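Local coordinates for hypothetical protein (PDB 2H9F) that probably isomerises methylaconitate, as a member of the PrpF family whose chain pairs with a second copy of itself, at residues A[112-117]-A[155-160]. Residues are numbered along the deposited sequence; the frame is centred on the assembly and turned at random.
Sequences AGAFAL and GQVQET
Ala114, in the C-terminal half of helix 106-118, comes nearest in backbone to Val157 of the short strand 156-157, their CA atoms 6.6 Å apart. Val157 carries the contact from its side, reaching with both methyl groups for the surface that Ala114 and Leu117, one helical turn apart, present to it. Its CG1 lies anti to the backbone N (chi1 172°), which sets CG2 beside that N, so that CG2 faces Leu117 and the carbonyl of Ala114, and CG1 the methyl of Ala114. Val157 CG2 packs 3.5 Å from Leu117 CB and 3.7 Å from Leu117 CD1, touching both the root and one branch tip of the leucine as the two side chains cross obliquely. Val157 CG2 also lies 3.8 Å from Ala114 O, whereas Val157 CG1 approaches Ala114 CB more loosely, at 4.5 Å. Val150 of strand 144-153 touches both Leu117 and Val157, and Cys133 and Val135 of strand 131-139 extend the apolar surroundings of the leucine. Past the valine, the chain turns to polar chemistry: Gln158 NE2 donates to Thr160 O at 2.9 Å, nearly straight at 166° but from above the carbonyl plane. That amide nitrogen also bonds to His4 O of the second subunit, and Glu159 forms a salt bridge with Arg390 of that subunit. No hydrogen bond joins the two segments, so the helix meets the strand through apolar packing centred on one valine, while the residues that follow it bind across the subunit interface.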
loop_
_atom_site.group_PDB
_atom_site.type_symbol
_atom_site.label_atom_id
_atom_site.label_comp_id
_atom_site.label_asym_id
_atom_site.label_seq_id
_atom_site.Cartn_x
_atom_site.Cartn_y
_atom_site.Cartn_z
ATOM N N ALA A 112 10.290 16.312 7.037
ATOM C CA ALA A 112 11.618 16.654 7.574
ATOM C C ALA A 112 11.532 17.824 8.562
ATOM O O ALA A 112 12.166 17.787 9.584
ATOM C CB ALA A 112 12.621 16.952 6.473
ATOM N N GLY A 113 10.757 18.859 8.249
ATOM C CA GLY A 113 10.672 20.013 9.129
ATOM C C GLY A 113 9.995 19.657 10.430
ATOM O O GLY A 113 10.448 20.026 11.491
ATOM N N ALA A 114 8.927 18.884 10.345
ATOM C CA ALA A 114 8.197 18.447 11.543
ATOM C C ALA A 114 9.057 17.483 12.398
ATOM O O ALA A 114 9.199 17.651 13.616
ATOM C CB ALA A 114 6.910 17.808 11.142
ATOM N N PHE A 115 9.663 16.507 11.737
ATOM C CA PHE A 115 10.456 15.509 12.422
ATOM C C PHE A 115 11.652 16.117 13.097
ATOM O O PHE A 115 12.060 15.639 14.140
ATOM C CB PHE A 115 10.946 14.452 11.431
ATOM C CG PHE A 115 11.685 13.304 12.074
ATOM C CD1 PHE A 115 11.043 12.482 12.989
ATOM C CD2 PHE A 115 13.003 13.045 11.760
ATOM C CE1 PHE A 115 11.720 11.424 13.567
ATOM C CE2 PHE A 115 13.656 12.021 12.343
ATOM C CZ PHE A 115 13.000 11.202 13.240
ATOM N N ALA A 116 12.238 17.155 12.486
ATOM C CA ALA A 116 13.370 17.855 13.086
ATOM C C ALA A 116 13.037 18.262 14.506
ATOM O O ALA A 116 13.875 18.190 15.387
ATOM C CB ALA A 116 13.727 19.104 12.279
ATOM N N LEU A 117 11.787 18.701 14.713
ATOM C CA LEU A 117 11.300 19.094 16.039
ATOM C C LEU A 117 10.912 17.904 16.926
ATOM O O LEU A 117 11.298 17.884 18.111
ATOM C CB LEU A 117 10.150 20.079 15.903
ATOM C CG LEU A 117 10.544 21.467 15.339
ATOM C CD1 LEU A 117 9.313 22.216 14.831
ATOM C CD2 LEU A 117 11.231 22.271 16.406
ATOM N N GLY A 155 4.959 24.304 22.890
ATOM C CA GLY A 155 6.348 23.829 22.658
ATOM C C GLY A 155 6.504 22.595 21.789
ATOM O O GLY A 155 7.642 22.133 21.549
ATOM N N GLN A 156 5.388 22.101 21.257
ATOM C CA GLN A 156 5.377 20.928 20.389
ATOM C C GLN A 156 4.795 21.273 19.009
ATOM O O GLN A 156 4.020 22.209 18.879
ATOM C CB GLN A 156 4.514 19.811 21.023
ATOM C CG GLN A 156 4.955 19.296 22.422
ATOM C CD GLN A 156 6.400 18.794 22.456
ATOM O OE1 GLN A 156 6.913 18.199 21.483
ATOM N NE2 GLN A 156 7.070 19.041 23.585
ATOM N N VAL A 157 5.145 20.491 17.992
ATOM C CA VAL A 157 4.601 20.682 16.644
ATOM C C VAL A 157 3.064 20.682 16.707
ATOM O O VAL A 157 2.492 19.822 17.351
ATOM C CB VAL A 157 5.131 19.618 15.688
ATOM C CG1 VAL A 157 4.439 19.685 14.355
ATOM C CG2 VAL A 157 6.661 19.791 15.498
ATOM N N GLN A 158 2.431 21.676 16.093
ATOM C CA GLN A 158 0.980 21.725 15.915
ATOM C C GLN A 158 0.729 20.909 14.638
ATOM O O GLN A 158 1.114 21.356 13.529
ATOM C CB GLN A 158 0.507 23.159 15.736
ATOM C CG GLN A 158 -0.993 23.301 15.392
ATOM C CD GLN A 158 -1.874 22.802 16.481
ATOM O OE1 GLN A 158 -1.664 23.134 17.640
ATOM N NE2 GLN A 158 -2.856 21.968 16.135
ATOM N N GLU A 159 0.192 19.693 14.796
ATOM C CA GLU A 159 -0.002 18.807 13.673
ATOM C C GLU A 159 -1.370 18.923 13.083
ATOM O O GLU A 159 -1.553 18.775 11.889
ATOM C CB GLU A 159 0.155 17.347 14.101
ATOM C CG GLU A 159 1.485 16.972 14.649
ATOM C CD GLU A 159 1.580 15.464 14.901
ATOM O OE1 GLU A 159 0.969 14.959 15.886
ATOM O OE2 GLU A 159 2.259 14.809 14.094
ATOM N N THR A 160 -2.358 19.144 13.942
ATOM C CA THR A 160 -3.736 19.100 13.513
ATOM C C THR A 160 -4.210 20.487 13.067
ATOM O O THR A 160 -3.610 21.516 13.420
ATOM C CB THR A 160 -4.602 18.624 14.648
ATOM O OG1 THR A 160 -4.426 19.473 15.795
ATOM C CG2 THR A 160 -4.277 17.157 14.983
#